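Local coordinates for protein aldehyde dehydrogenase (PDB 6K10) that oxidises the carotenoid aldehyde 4,4'-diaponeurosporen-4-al to 4,4'-diaponeurosporenoic acid with NAD+, a step in the biosynthesis of the pigment staphyloxanthin, at residues A[222-227]-A[252-257]; A[235-240]-A[272-277]; A[242-247]-A[287-292]. The protein carries 1 engineered substitution. All coordinates share one frame; numbering follows the deposited sequence.

Contact 1: residues A[222-227]-A[252-257]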
ATOM      1  N   SER A 222      12.389 -12.658  15.058  1.00 18.70           N
ATOM      2  CA  SER A 222      11.633 -11.831  15.994  1.00 19.67           C
ATOM      3  C   SER A 222      12.263 -11.892  17.381  1.00 19.55           C
ATOM      4  O   SER A 222      12.336 -12.976  17.964  1.00 19.55           O
ATOM      5  CB  SER A 222      10.181 -12.292  16.053  1.00 18.96           C
ATOM      6  OG  SER A 222       9.544 -12.195  14.788  1.00 21.29           O
ATOM      7  N   PRO A 223      12.718 -10.773  17.940  1.00 20.07           N
ATOM      8  CA  PRO A 223      13.347 -10.804  19.262  1.00 18.12           C
ATOM      9  C   PRO A 223      12.353 -10.673  20.401  1.00 18.79           C
ATOM     10  O   PRO A 223      11.315 -10.026  20.284  1.00 20.96           O
ATOM     11  CB  PRO A 223      14.282  -9.588  19.222  1.00 21.56           C
ATOM     12  CG  PRO A 223      13.586  -8.619  18.326  1.00 23.92           C
ATOM     13  CD  PRO A 223      12.807  -9.439  17.316  1.00 20.69           C
ATOM     14  N   VAL A 224      12.688 -11.315  21.515  1.00 19.73           N
ATOM     15  CA  VAL A 224      12.015 -11.093  22.791  1.00 19.48           C
ATOM     16  C   VAL A 224      13.033 -10.454  23.721  1.00 21.50           C
ATOM     17  O   VAL A 224      14.107 -11.023  23.951  1.00 22.25           O
ATOM     18  CB  VAL A 224      11.463 -12.396  23.397  1.00 19.84           C
ATOM     19  CG1 VAL A 224      10.819 -12.133  24.760  1.00 18.00           C
ATOM     20  CG2 VAL A 224      10.479 -13.048  22.453  1.00 20.50           C
ATOM     21  N   ILE A 225      12.722  -9.259  24.222  1.00 18.72           N
ATOM     22  CA  ILE A 225      13.516  -8.621  25.266  1.00 18.78           C
ATOM     23  C   ILE A 225      12.858  -8.934  26.598  1.00 19.00           C
ATOM     24  O   ILE A 225      11.650  -8.725  26.762  1.00 23.28           O
ATOM     25  CB  ILE A 225      13.635  -7.100  25.057  1.00 18.73           C
ATOM     26  CG1 ILE A 225      14.155  -6.769  23.664  1.00 22.64           C
ATOM     27  CG2 ILE A 225      14.590  -6.506  26.083  1.00 18.64           C
ATOM     28  CD1 ILE A 225      13.860  -5.346  23.211  1.00 28.21           C
ATOM     29  N   VAL A 226      13.642  -9.455  27.536  1.00 18.84           N
ATOM     30  CA  VAL A 226      13.201  -9.718  28.899  1.00 22.13           C
ATOM     31  C   VAL A 226      14.128  -8.910  29.793  1.00 22.11           C
ATOM     32  O   VAL A 226      15.289  -9.288  29.985  1.00 24.78           O
ATOM     33  CB  VAL A 226      13.244 -11.212  29.250  1.00 21.08           C
ATOM     34  CG1 VAL A 226      12.847 -11.441  30.713  1.00 19.31           C
ATOM     35  CG2 VAL A 226      12.362 -12.013  28.308  1.00 20.09           C
ATOM     36  N   ASP A 227      13.641  -7.789  30.321  1.00 21.79           N
ATOM     37  CA  ASP A 227      14.492  -6.961  31.158  1.00 21.80           C
ATOM     38  C   ASP A 227      14.366  -7.358  32.626  1.00 21.20           C
ATOM     39  O   ASP A 227      13.592  -8.244  32.993  1.00 20.97           O
ATOM     40  CB  ASP A 227      14.210  -5.466  30.916  1.00 23.46           C
ATOM     41  CG  ASP A 227      12.970  -4.922  31.628  1.00 25.18           C
ATOM     42  OD1 ASP A 227      12.360  -5.587  32.495  1.00 24.97           O
ATOM     43  OD2 ASP A 227      12.612  -3.770  31.309  1.00 27.54           O
ATOM     44  N   VAL A 252       5.832 -15.065  13.511  1.00 20.61           N
ATOM     45  CA  VAL A 252       5.872 -14.174  14.663  1.00 18.38           C
ATOM     46  C   VAL A 252       6.218 -14.940  15.940  1.00 22.14           C
ATOM     47  O   VAL A 252       6.035 -14.428  17.042  1.00 24.50           O
ATOM     48  CB  VAL A 252       4.557 -13.392  14.813  1.00 17.90           C
ATOM     49  CG1 VAL A 252       4.276 -12.582  13.550  1.00 19.79           C
ATOM     50  CG2 VAL A 252       3.411 -14.334  15.100  1.00 17.30           C
ATOM     51  N   ALA A 253       6.719 -16.163  15.806  1.00 18.65           N
ATOM     52  CA  ALA A 253       7.209 -16.882  16.966  1.00 19.09           C
ATOM     53  C   ALA A 253       8.455 -16.194  17.516  1.00 21.25           C
ATOM     54  O   ALA A 253       9.269 -15.667  16.754  1.00 19.96           O
ATOM     55  CB  ALA A 253       7.538 -18.327  16.611  1.00 22.35           C
ATOM     56  N   PRO A 254       8.619 -16.169  18.836  1.00 19.35           N
ATOM     57  CA  PRO A 254       9.903 -15.743  19.407  1.00 19.12           C
ATOM     58  C   PRO A 254      11.051 -16.493  18.751  1.00 23.05           C
ATOM     59  O   PRO A 254      11.161 -17.716  18.866  1.00 22.43           O
ATOM     60  CB  PRO A 254       9.757 -16.109  20.886  1.00 23.93           C
ATOM     61  CG  PRO A 254       8.296 -15.941  21.140  1.00 23.15           C
ATOM     62  CD  PRO A 254       7.626 -16.459  19.886  1.00 19.80           C
ATOM     63  N   ASP A 255      11.888 -15.759  18.019  1.00 20.27           N
ATOM     64  CA  ASP A 255      13.045 -16.419  17.431  1.00 20.26           C
ATOM     65  C   ASP A 255      14.163 -16.581  18.454  1.00 18.51           C
ATOM     66  O   ASP A 255      14.671 -17.688  18.647  1.00 19.50           O
ATOM     67  CB  ASP A 255      13.543 -15.647  16.206  1.00 19.59           C
ATOM     68  CG  ASP A 255      14.650 -16.382  15.472  1.00 20.95           C
ATOM     69  OD1 ASP A 255      15.823 -16.276  15.889  1.00 19.44           O
ATOM     70  OD2 ASP A 255      14.334 -17.090  14.488  1.00 22.58           O
ATOM     71  N   TYR A 256      14.541 -15.498  19.129  1.00 18.88           N
ATOM     72  CA  TYR A 256      15.596 -15.533  20.132  1.00 20.60           C
ATOM     73  C   TYR A 256      15.244 -14.591  21.271  1.00 19.94           C
ATOM     74  O   TYR A 256      14.367 -13.736  21.146  1.00 21.23           O
ATOM     75  CB  TYR A 256      16.965 -15.176  19.522  1.00 21.00           C
ATOM     76  CG  TYR A 256      17.043 -13.767  18.970  1.00 21.86           C
ATOM     77  CD1 TYR A 256      16.693 -13.496  17.654  1.00 19.82           C
ATOM     78  CD2 TYR A 256      17.486 -12.710  19.759  1.00 21.10           C
ATOM     79  CE1 TYR A 256      16.765 -12.219  17.139  1.00 19.98           C
ATOM     80  CE2 TYR A 256      17.562 -11.421  19.253  1.00 23.22           C
ATOM     81  CZ  TYR A 256      17.201 -11.182  17.941  1.00 21.55           C
ATOM     82  OH  TYR A 256      17.275  -9.906  17.429  1.00 20.92           O
ATOM     83  N   ILE A 257      15.953 -14.751  22.385  1.00 21.13           N
ATOM     84  CA  ILE A 257      15.711 -13.978  23.596  1.00 19.33           C
ATOM     85  C   ILE A 257      16.949 -13.145  23.912  1.00 21.75           C
ATOM     86  O   ILE A 257      18.074 -13.655  23.881  1.00 24.04           O
ATOM     87  CB  ILE A 257      15.345 -14.888  24.785  1.00 20.50           C
ATOM     88  CG1 ILE A 257      14.095 -15.712  24.459  1.00 25.08           C
ATOM     89  CG2 ILE A 257      15.155 -14.064  26.066  1.00 19.96           C
ATOM     90  CD1 ILE A 257      13.471 -16.437  25.653  1.00 27.61           C
TER
HETATM   91  O   HOH W   1      10.378 -14.946  14.375  1.00 20.99           O
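Two backbone hydrogen bonds join Ser-222 and Val-224 to the chain at 252-257. Asp-255 N gives its hydrogen to Ser-222 O over 2.8 Å, and Val-224 N reaches Tyr-256 O at 3.0 Å. The bridges Pro-223 with Tyr-256 and Val-224 with Ile-257 are parallel, which makes this the strand pairing of a beta-alpha-beta unit: strand 223-226, helix 232-244, strand 256-260. A CA-H...O contact of 3.4 Å from Ile-257 CA to Val-224 O continues the ladder.

Apolar contacts lie on both faces of the sheet. On one, Pro-223 and Tyr-256 run side by side; chi1 of 63° places the tyrosine CG between its own backbone N and carbonyl carbon, and the far end of the ring reaches the proline, with Pro-223 CB 3.6 Å from Tyr-256 CZ. Pro-223 CA stands over one ring face, offset toward the rim. On the other, Val-224 CG2 meets Pro-254 CB at 3.5 Å, and Val-226 CG2 packs obliquely against Ile-257 CG2.

A water bridges the two backbones just before the strands pair: it takes the N-H of Ser-222 and lies 2.7 Å from Ala-253 O. Ser-222 OG is bonded to Ser-372 OG, while Asp-255 OD1 pairs with Lys-221.

The bonding is thus carried by main-chain groups between apolar side chains on both faces of the sheet, all the touching residues being buried, with water bridging the backbones close to Val-252, whose side chain lies about 4 Å from that of the engineered Ser-251 at the predicted active-site position.

Contact 2: residues A[235-240]-A[272-277]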
ATOM      1  N   ALA A 235       6.241 -14.312  32.043  1.00 19.19           N
ATOM      2  CA  ALA A 235       6.944 -14.152  30.774  1.00 20.26           C
ATOM      3  C   ALA A 235       7.236 -15.504  30.143  1.00 20.21           C
ATOM      4  O   ALA A 235       7.013 -15.708  28.946  1.00 20.58           O
ATOM      5  CB  ALA A 235       8.240 -13.368  30.982  1.00 22.07           C
ATOM      6  N   SER A 236       7.728 -16.450  30.945  1.00 21.20           N
ATOM      7  CA  SER A 236       8.078 -17.759  30.410  1.00 22.81           C
ATOM      8  C   SER A 236       6.850 -18.485  29.875  1.00 22.88           C
ATOM      9  O   SER A 236       6.937 -19.215  28.881  1.00 23.38           O
ATOM     10  CB  SER A 236       8.777 -18.589  31.486  1.00 23.85           C
ATOM     11  OG  SER A 236       7.838 -19.184  32.363  1.00 27.95           O
ATOM     12  N   GLU A 237       5.694 -18.291  30.513  1.00 23.32           N
ATOM     13  CA  GLU A 237       4.476 -18.944  30.046  1.00 22.55           C
ATOM     14  C   GLU A 237       4.021 -18.364  28.711  1.00 22.37           C
ATOM     15  O   GLU A 237       3.655 -19.107  27.791  1.00 21.73           O
ATOM     16  CB  GLU A 237       3.375 -18.812  31.101  1.00 21.12           C
ATOM     17  CG  GLU A 237       3.564 -19.730  32.300  1.00 23.73           C
ATOM     18  CD  GLU A 237       2.737 -19.308  33.502  1.00 29.39           C
ATOM     19  OE1 GLU A 237       1.851 -18.442  33.349  1.00 28.40           O
ATOM     20  OE2 GLU A 237       2.973 -19.850  34.604  1.00 28.14           O
ATOM     21  N   ARG A 238       4.051 -17.037  28.584  1.00 20.02           N
ATOM     22  CA  ARG A 238       3.598 -16.408  27.348  1.00 21.31           C
ATOM     23  C   ARG A 238       4.625 -16.559  26.228  1.00 21.15           C
ATOM     24  O   ARG A 238       4.257 -16.634  25.050  1.00 21.39           O
ATOM     25  CB  ARG A 238       3.258 -14.940  27.618  1.00 19.43           C
ATOM     26  CG  ARG A 238       2.137 -14.811  28.647  1.00 18.91           C
ATOM     27  CD  ARG A 238       1.846 -13.388  29.094  1.00 20.02           C
ATOM     28  NE  ARG A 238       0.745 -13.393  30.056  1.00 20.30           N
ATOM     29  CZ  ARG A 238       0.264 -12.322  30.679  1.00 21.54           C
ATOM     30  NH1 ARG A 238       0.786 -11.122  30.462  1.00 21.90           N
ATOM     31  NH2 ARG A 238      -0.743 -12.461  31.532  1.00 22.07           N
ATOM     32  N   ILE A 239       5.912 -16.632  26.572  1.00 22.42           N
ATOM     33  CA  ILE A 239       6.938 -16.904  25.566  1.00 21.12           C
ATOM     34  C   ILE A 239       6.775 -18.317  25.013  1.00 21.80           C
ATOM     35  O   ILE A 239       6.751 -18.527  23.793  1.00 21.67           O
ATOM     36  CB  ILE A 239       8.350 -16.693  26.151  1.00 18.01           C
ATOM     37  CG1 ILE A 239       8.663 -15.204  26.304  1.00 18.58           C
ATOM     38  CG2 ILE A 239       9.404 -17.358  25.268  1.00 20.33           C
ATOM     39  CD1 ILE A 239       9.821 -14.907  27.252  1.00 20.96           C
ATOM     40  N   CYS A 240       6.658 -19.307  25.905  1.00 20.14           N
ATOM     41  CA  CYS A 240       6.520 -20.693  25.459  1.00 20.13           C
ATOM     42  C   CYS A 240       5.249 -20.891  24.644  1.00 19.64           C
ATOM     43  O   CYS A 240       5.237 -21.665  23.680  1.00 19.27           O
ATOM     44  CB  CYS A 240       6.535 -21.638  26.663  1.00 20.84           C
ATOM     45  SG  CYS A 240       8.155 -21.883  27.427  1.00 25.22           S
ATOM     46  N   SER A 272      11.983 -23.803  31.556  1.00 24.20           N
ATOM     47  CA  SER A 272      12.023 -25.257  31.682  1.00 23.38           C
ATOM     48  C   SER A 272      10.830 -25.768  32.479  1.00 23.97           C
ATOM     49  O   SER A 272      10.202 -26.767  32.111  1.00 20.76           O
ATOM     50  CB  SER A 272      13.333 -25.688  32.341  1.00 22.01           C
ATOM     51  OG  SER A 272      14.454 -25.170  31.647  1.00 26.25           O
ATOM     52  N   LYS A 273      10.504 -25.090  33.581  1.00 22.38           N
ATOM     53  CA  LYS A 273       9.354 -25.483  34.386  1.00 25.46           C
ATOM     54  C   LYS A 273       8.059 -25.380  33.592  1.00 25.58           C
ATOM     55  O   LYS A 273       7.201 -26.267  33.667  1.00 24.68           O
ATOM     56  CB  LYS A 273       9.278 -24.613  35.640  1.00 26.09           C
ATOM     57  CG  LYS A 273       8.015 -24.809  36.450  1.00 32.41           C
ATOM     58  CD  LYS A 273       7.977 -23.856  37.628  1.00 35.19           C
ATOM     59  CE  LYS A 273       8.165 -24.585  38.942  1.00 39.45           C
ATOM     60  NZ  LYS A 273       7.946 -23.677  40.102  1.00 41.81           N
ATOM     61  N   THR A 274       7.898 -24.297  32.830  1.00 24.67           N
ATOM     62  CA  THR A 274       6.685 -24.101  32.041  1.00 22.37           C
ATOM     63  C   THR A 274       6.535 -25.191  30.986  1.00 22.14           C
ATOM     64  O   THR A 274       5.436 -25.715  30.766  1.00 22.91           O
ATOM     65  CB  THR A 274       6.715 -22.719  31.387  1.00 22.41           C
ATOM     66  OG1 THR A 274       6.552 -21.709  32.388  1.00 24.73           O
ATOM     67  CG2 THR A 274       5.611 -22.588  30.346  1.00 20.47           C
ATOM     68  N   LEU A 275       7.637 -25.543  30.322  1.00 20.94           N
ATOM     69  CA  LEU A 275       7.588 -26.589  29.306  1.00 22.29           C
ATOM     70  C   LEU A 275       7.147 -27.921  29.902  1.00 23.53           C
ATOM     71  O   LEU A 275       6.392 -28.670  29.272  1.00 23.61           O
ATOM     72  CB  LEU A 275       8.950 -26.716  28.628  1.00 24.42           C
ATOM     73  CG  LEU A 275       9.313 -25.531  27.733  1.00 21.73           C
ATOM     74  CD1 LEU A 275      10.776 -25.574  27.316  1.00 22.56           C
ATOM     75  CD2 LEU A 275       8.402 -25.507  26.517  1.00 21.82           C
ATOM     76  N   ARG A 276       7.598 -28.228  31.121  1.00 21.71           N
ATOM     77  CA  ARG A 276       7.132 -29.437  31.792  1.00 23.88           C
ATOM     78  C   ARG A 276       5.652 -29.335  32.148  1.00 22.76           C
ATOM     79  O   ARG A 276       4.913 -30.322  32.042  1.00 22.31           O
ATOM     80  CB  ARG A 276       7.971 -29.702  33.042  1.00 25.04           C
ATOM     81  CG  ARG A 276       9.419 -30.062  32.747  1.00 24.67           C
ATOM     82  CD  ARG A 276       9.512 -31.187  31.729  1.00 26.64           C
ATOM     83  NE  ARG A 276      10.895 -31.470  31.354  1.00 30.75           N
ATOM     84  CZ  ARG A 276      11.247 -32.218  30.314  1.00 30.84           C
ATOM     85  NH1 ARG A 276      12.529 -32.422  30.046  1.00 35.15           N
ATOM     86  NH2 ARG A 276      10.317 -32.758  29.539  1.00 28.97           N
ATOM     87  N   GLU A 277       5.202 -28.151  32.570  1.00 23.57           N
ATOM     88  CA  GLU A 277       3.780 -27.948  32.832  1.00 24.64           C
ATOM     89  C   GLU A 277       2.959 -28.103  31.560  1.00 22.96           C
ATOM     90  O   GLU A 277       1.869 -28.689  31.579  1.00 21.92           O
ATOM     91  CB  GLU A 277       3.554 -26.563  33.441  1.00 25.51           C
ATOM     92  CG  GLU A 277       4.074 -26.409  34.857  1.00 29.71           C
ATOM     93  CD  GLU A 277       4.110 -24.960  35.306  1.00 33.65           C
ATOM     94  OE1 GLU A 277       4.012 -24.064  34.440  1.00 32.20           O
ATOM     95  OE2 GLU A 277       4.234 -24.717  36.523  1.00 38.48           O
TER
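With chi1 at 81°, Ser-236 OG sits between its backbone N and carbonyl carbon, and Thr-274 OG1, lying beside its own backbone N at chi1 -70°, comes to meet it. The two hydroxyl oxygens are 2.8 Å apart, close enough for a hydrogen bond, but not a settled one, since the carbonyls of Lys-233 and Ala-270 compete for the protons. The same threonine torsion sends the methyl CG2 the other way, anti to the backbone N, where it lies 3.8 Å from Glu-237 CA and 3.9 Å from Cys-240 CB.

The segments 235-240 and 272-277 cross at -57°, their axes 9.0 Å apart. The first lies on the crossover helix 232-244 of the beta-alpha-beta unit and the second on helix 264-279, which follows the unit's second strand, 256-260, so two successive helices pack together. The backbones are nearest at Glu-237 and Thr-274, whose CA atoms are 6.0 Å apart and whose side chains cross at about a right angle. Further along, Cys-240 SG packs on Leu-275 CD2 at 3.7 Å, and Leu-271 and Phe-278 extend this apolar patch around the cysteine.

Toward the outer side, Glu-237 OE2 and Glu-277 OE1 approach to 4.3 Å. Both form salt bridges with Lys-233, whose NZ also hydrogen-bonds Thr-274 OG1. Leu-450 of the second subunit packs on Glu-237.

The chemistry is therefore graded across one helix pair: thiol and leucine carbons at one end, two hydroxyls in the middle, and two acids at the other. A lysine shared between those acids would be expected to offset their mutual repulsion and help keep both ionised.

Contact 3: residues A[242-247]-A[287-292]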
ATOM      1  N   GLY A 242       3.788 -18.668  22.616  1.00 20.59           N
ATOM      2  CA  GLY A 242       4.027 -18.175  21.272  1.00 19.79           C
ATOM      3  C   GLY A 242       5.146 -18.886  20.540  1.00 20.39           C
ATOM      4  O   GLY A 242       5.147 -18.910  19.305  1.00 22.83           O
ATOM      5  N   LYS A 243       6.092 -19.474  21.272  1.00 19.97           N
ATOM      6  CA  LYS A 243       7.240 -20.117  20.648  1.00 22.24           C
ATOM      7  C   LYS A 243       6.949 -21.546  20.207  1.00 23.42           C
ATOM      8  O   LYS A 243       7.315 -21.931  19.095  1.00 25.39           O
ATOM      9  CB  LYS A 243       8.437 -20.112  21.606  1.00 23.76           C
ATOM     10  CG  LYS A 243       9.612 -20.964  21.143  1.00 20.93           C
ATOM     11  CD  LYS A 243      10.137 -20.477  19.801  1.00 20.95           C
ATOM     12  CE  LYS A 243      11.508 -21.048  19.485  1.00 19.32           C
ATOM     13  NZ  LYS A 243      12.093 -20.407  18.270  1.00 17.62           N
ATOM     14  N   PHE A 244       6.293 -22.344  21.044  1.00 22.60           N
ATOM     15  CA  PHE A 244       6.185 -23.774  20.793  1.00 23.26           C
ATOM     16  C   PHE A 244       4.820 -24.197  20.267  1.00 21.41           C
ATOM     17  O   PHE A 244       4.615 -25.384  19.993  1.00 22.58           O
ATOM     18  CB  PHE A 244       6.562 -24.535  22.064  1.00 22.12           C
ATOM     19  CG  PHE A 244       7.991 -24.317  22.457  1.00 19.16           C
ATOM     20  CD1 PHE A 244       9.012 -24.874  21.703  1.00 18.51           C
ATOM     21  CD2 PHE A 244       8.320 -23.503  23.526  1.00 19.09           C
ATOM     22  CE1 PHE A 244      10.336 -24.652  22.032  1.00 18.39           C
ATOM     23  CE2 PHE A 244       9.643 -23.280  23.862  1.00 20.24           C
ATOM     24  CZ  PHE A 244      10.652 -23.857  23.114  1.00 21.34           C
ATOM     25  N   THR A 245       3.892 -23.258  20.111  1.00 20.25           N
ATOM     26  CA  THR A 245       2.768 -23.467  19.211  1.00 20.12           C
ATOM     27  C   THR A 245       3.290 -23.760  17.809  1.00 18.76           C
ATOM     28  O   THR A 245       4.215 -23.101  17.327  1.00 25.56           O
ATOM     29  CB  THR A 245       1.866 -22.228  19.197  1.00 21.70           C
ATOM     30  OG1 THR A 245       1.186 -22.111  20.453  1.00 20.97           O
ATOM     31  CG2 THR A 245       0.842 -22.305  18.070  1.00 25.86           C
ATOM     32  N   ASN A 246       2.705 -24.773  17.164  1.00 19.14           N
ATOM     33  CA  ASN A 246       3.089 -25.198  15.813  1.00 20.18           C
ATOM     34  C   ASN A 246       4.562 -25.593  15.738  1.00 20.17           C
ATOM     35  O   ASN A 246       5.186 -25.495  14.677  1.00 21.75           O
ATOM     36  CB  ASN A 246       2.772 -24.117  14.773  1.00 19.88           C
ATOM     37  CG  ASN A 246       2.583 -24.688  13.378  1.00 21.32           C
ATOM     38  OD1 ASN A 246       2.199 -25.846  13.213  1.00 20.94           O
ATOM     39  ND2 ASN A 246       2.858 -23.873  12.365  1.00 19.72           N
ATOM     40  N   ALA A 247       5.122 -26.041  16.863  1.00 20.49           N
ATOM     41  CA  ALA A 247       6.522 -26.458  16.949  1.00 21.34           C
ATOM     42  C   ALA A 247       7.466 -25.359  16.464  1.00 22.43           C
ATOM     43  O   ALA A 247       8.499 -25.624  15.848  1.00 23.02           O
ATOM     44  CB  ALA A 247       6.761 -27.759  16.178  1.00 23.31           C
ATOM     45  N   PRO A 287       0.054 -34.818  23.373  1.00 26.18           N
ATOM     46  CA  PRO A 287      -0.837 -34.615  22.226  1.00 26.36           C
ATOM     47  C   PRO A 287      -1.043 -33.156  21.861  1.00 24.40           C
ATOM     48  O   PRO A 287      -1.826 -32.866  20.949  1.00 25.23           O
ATOM     49  CB  PRO A 287      -2.146 -35.243  22.715  1.00 29.45           C
ATOM     50  CG  PRO A 287      -2.154 -34.905  24.174  1.00 31.17           C
ATOM     51  CD  PRO A 287      -0.704 -34.986  24.627  1.00 29.02           C
ATOM     52  N   ASP A 288      -0.367 -32.239  22.548  1.00 25.93           N
ATOM     53  CA  ASP A 288      -0.536 -30.807  22.353  1.00 25.47           C
ATOM     54  C   ASP A 288       0.630 -30.185  21.597  1.00 24.77           C
ATOM     55  O   ASP A 288       0.700 -28.958  21.480  1.00 24.25           O
ATOM     56  CB  ASP A 288      -0.702 -30.121  23.708  1.00 22.63           C
ATOM     57  CG  ASP A 288      -1.881 -30.659  24.487  1.00 24.09           C
ATOM     58  OD1 ASP A 288      -2.886 -31.045  23.855  1.00 25.69           O
ATOM     59  OD2 ASP A 288      -1.791 -30.727  25.730  1.00 25.12           O
ATOM     60  N   TYR A 289       1.545 -31.001  21.085  1.00 24.63           N
ATOM     61  CA  TYR A 289       2.789 -30.515  20.511  1.00 23.53           C
ATOM     62  C   TYR A 289       2.946 -31.044  19.094  1.00 21.07           C
ATOM     63  O   TYR A 289       2.717 -32.229  18.837  1.00 21.37           O
ATOM     64  CB  TYR A 289       3.978 -30.929  21.380  1.00 24.57           C
ATOM     65  CG  TYR A 289       5.295 -30.381  20.901  1.00 20.26           C
ATOM     66  CD1 TYR A 289       5.530 -29.013  20.877  1.00 20.75           C
ATOM     67  CD2 TYR A 289       6.307 -31.231  20.483  1.00 20.65           C
ATOM     68  CE1 TYR A 289       6.735 -28.507  20.440  1.00 22.88           C
ATOM     69  CE2 TYR A 289       7.512 -30.736  20.048  1.00 20.54           C
ATOM     70  CZ  TYR A 289       7.721 -29.376  20.027  1.00 22.90           C
ATOM     71  OH  TYR A 289       8.926 -28.892  19.592  1.00 21.31           O
ATOM     72  N   GLY A 290       3.350 -30.158  18.182  1.00 19.52           N
ATOM     73  CA  GLY A 290       3.365 -30.453  16.766  1.00 22.25           C
ATOM     74  C   GLY A 290       4.674 -31.056  16.290  1.00 22.46           C
ATOM     75  O   GLY A 290       5.566 -31.395  17.072  1.00 24.07           O
ATOM     76  N   ARG A 291       4.780 -31.189  14.968  1.00 21.85           N
ATOM     77  CA  ARG A 291       5.919 -31.820  14.318  1.00 24.20           C
ATOM     78  C   ARG A 291       6.401 -30.955  13.159  1.00 21.41           C
ATOM     79  O   ARG A 291       5.695 -30.062  12.686  1.00 19.88           O
ATOM     80  CB  ARG A 291       5.562 -33.222  13.803  1.00 24.67           C
ATOM     81  CG  ARG A 291       5.116 -34.194  14.886  1.00 24.56           C
ATOM     82  CD  ARG A 291       6.271 -34.545  15.803  1.00 21.95           C
ATOM     83  NE  ARG A 291       5.922 -35.569  16.786  1.00 22.16           N
ATOM     84  CZ  ARG A 291       5.410 -35.311  17.986  1.00 25.62           C
ATOM     85  NH1 ARG A 291       5.185 -34.058  18.359  1.00 26.86           N
ATOM     86  NH2 ARG A 291       5.129 -36.307  18.815  1.00 24.98           N
ATOM     87  N   ILE A 292       7.614 -31.245  12.695  1.00 21.47           N
ATOM     88  CA  ILE A 292       8.223 -30.484  11.609  1.00 21.48           C
ATOM     89  C   ILE A 292       7.607 -30.911  10.280  1.00 21.26           C
ATOM     90  O   ILE A 292       7.264 -32.081  10.080  1.00 23.22           O
ATOM     91  CB  ILE A 292       9.754 -30.666  11.624  1.00 22.15           C
ATOM     92  CG1 ILE A 292      10.306 -30.379  13.024  1.00 20.76           C
ATOM     93  CG2 ILE A 292      10.420 -29.749  10.613  1.00 20.67           C
ATOM     94  CD1 ILE A 292       9.923 -29.009  13.569  1.00 21.22           C
TER
HETATM   95  O   HOH W   2       2.887 -27.331  18.915  1.00 22.01           O
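Ala-247 and Gly-290 approach to 5.1 Å between CA atoms where the backbone leaving helix 232-244 turns through left-handed conformations, with phi of 58° at Asn-246 and 55° at Ala-247. Here the chain following the helix of the beta-alpha-beta unit, in the aldehyde dehydrogenase fold, meets the irregular 287-292, which lies between helices 264-279 and 295-307.

Ala-247 CB points toward this loop and rests 3.9 Å from Gly-290 C, with Ile-292 CD1 4.3 Å away. Ile-292 starts off in the other direction, but its chain folds back so that its end comes toward the alanine. Helix 295-307 touches the same isoleucine through Tyr-298 and Leu-301.

Tyr-289 extends alongside the end of the helix, its CG anti to the backbone N (chi1 -176°). Phe-244 O lies at the edge of the tyrosine ring, near its plane and 3.8 Å from Tyr-289 CE1; Phe-244 CB and Ala-247 CA and CB are also near the ring. The phenol OH hydrogen-bonds Ile-325 O of strand 324-330, which tethers the far end of the ring, and Pro-327 of that strand touches both aromatic side chains.

Arg-291 NH2 forms a salt bridge with Glu-322, while NH1 bonds Gly-290 O, approaching from above the carbonyl plane, although Gly-290 O lies in the plane of the guanidinium group.

The polar link between the two backbones is a water, which donates to Phe-244 O at 2.8 Å and accepts from Gly-290 N at 3.0 Å.

Helix 232-244 ties the three contacts together. It connects the two strands of contact 1, supplies one side of contact 2, and leads into contact 3. Ile-239 faces contact 1, its CD1 3.9 Å from Val-224 CG1, whereas Lys-243 NZ reaches Pro-254 O at 2.9 Å. Contacts 2 and 3 meet where Leu-275 CD2 lies 3.6 Å from Phe-244 CD2. Contact 1 is wholly buried and the most extensive, 407 Å² against 217 and 238, and relies on direct backbone bonds. Contact 2, furthest from the chain centre, uses side-chain hydroxyls and reaches an exposed acidic margin. Contact 3 is buried and chiefly apolar, with its backbones bridged by water.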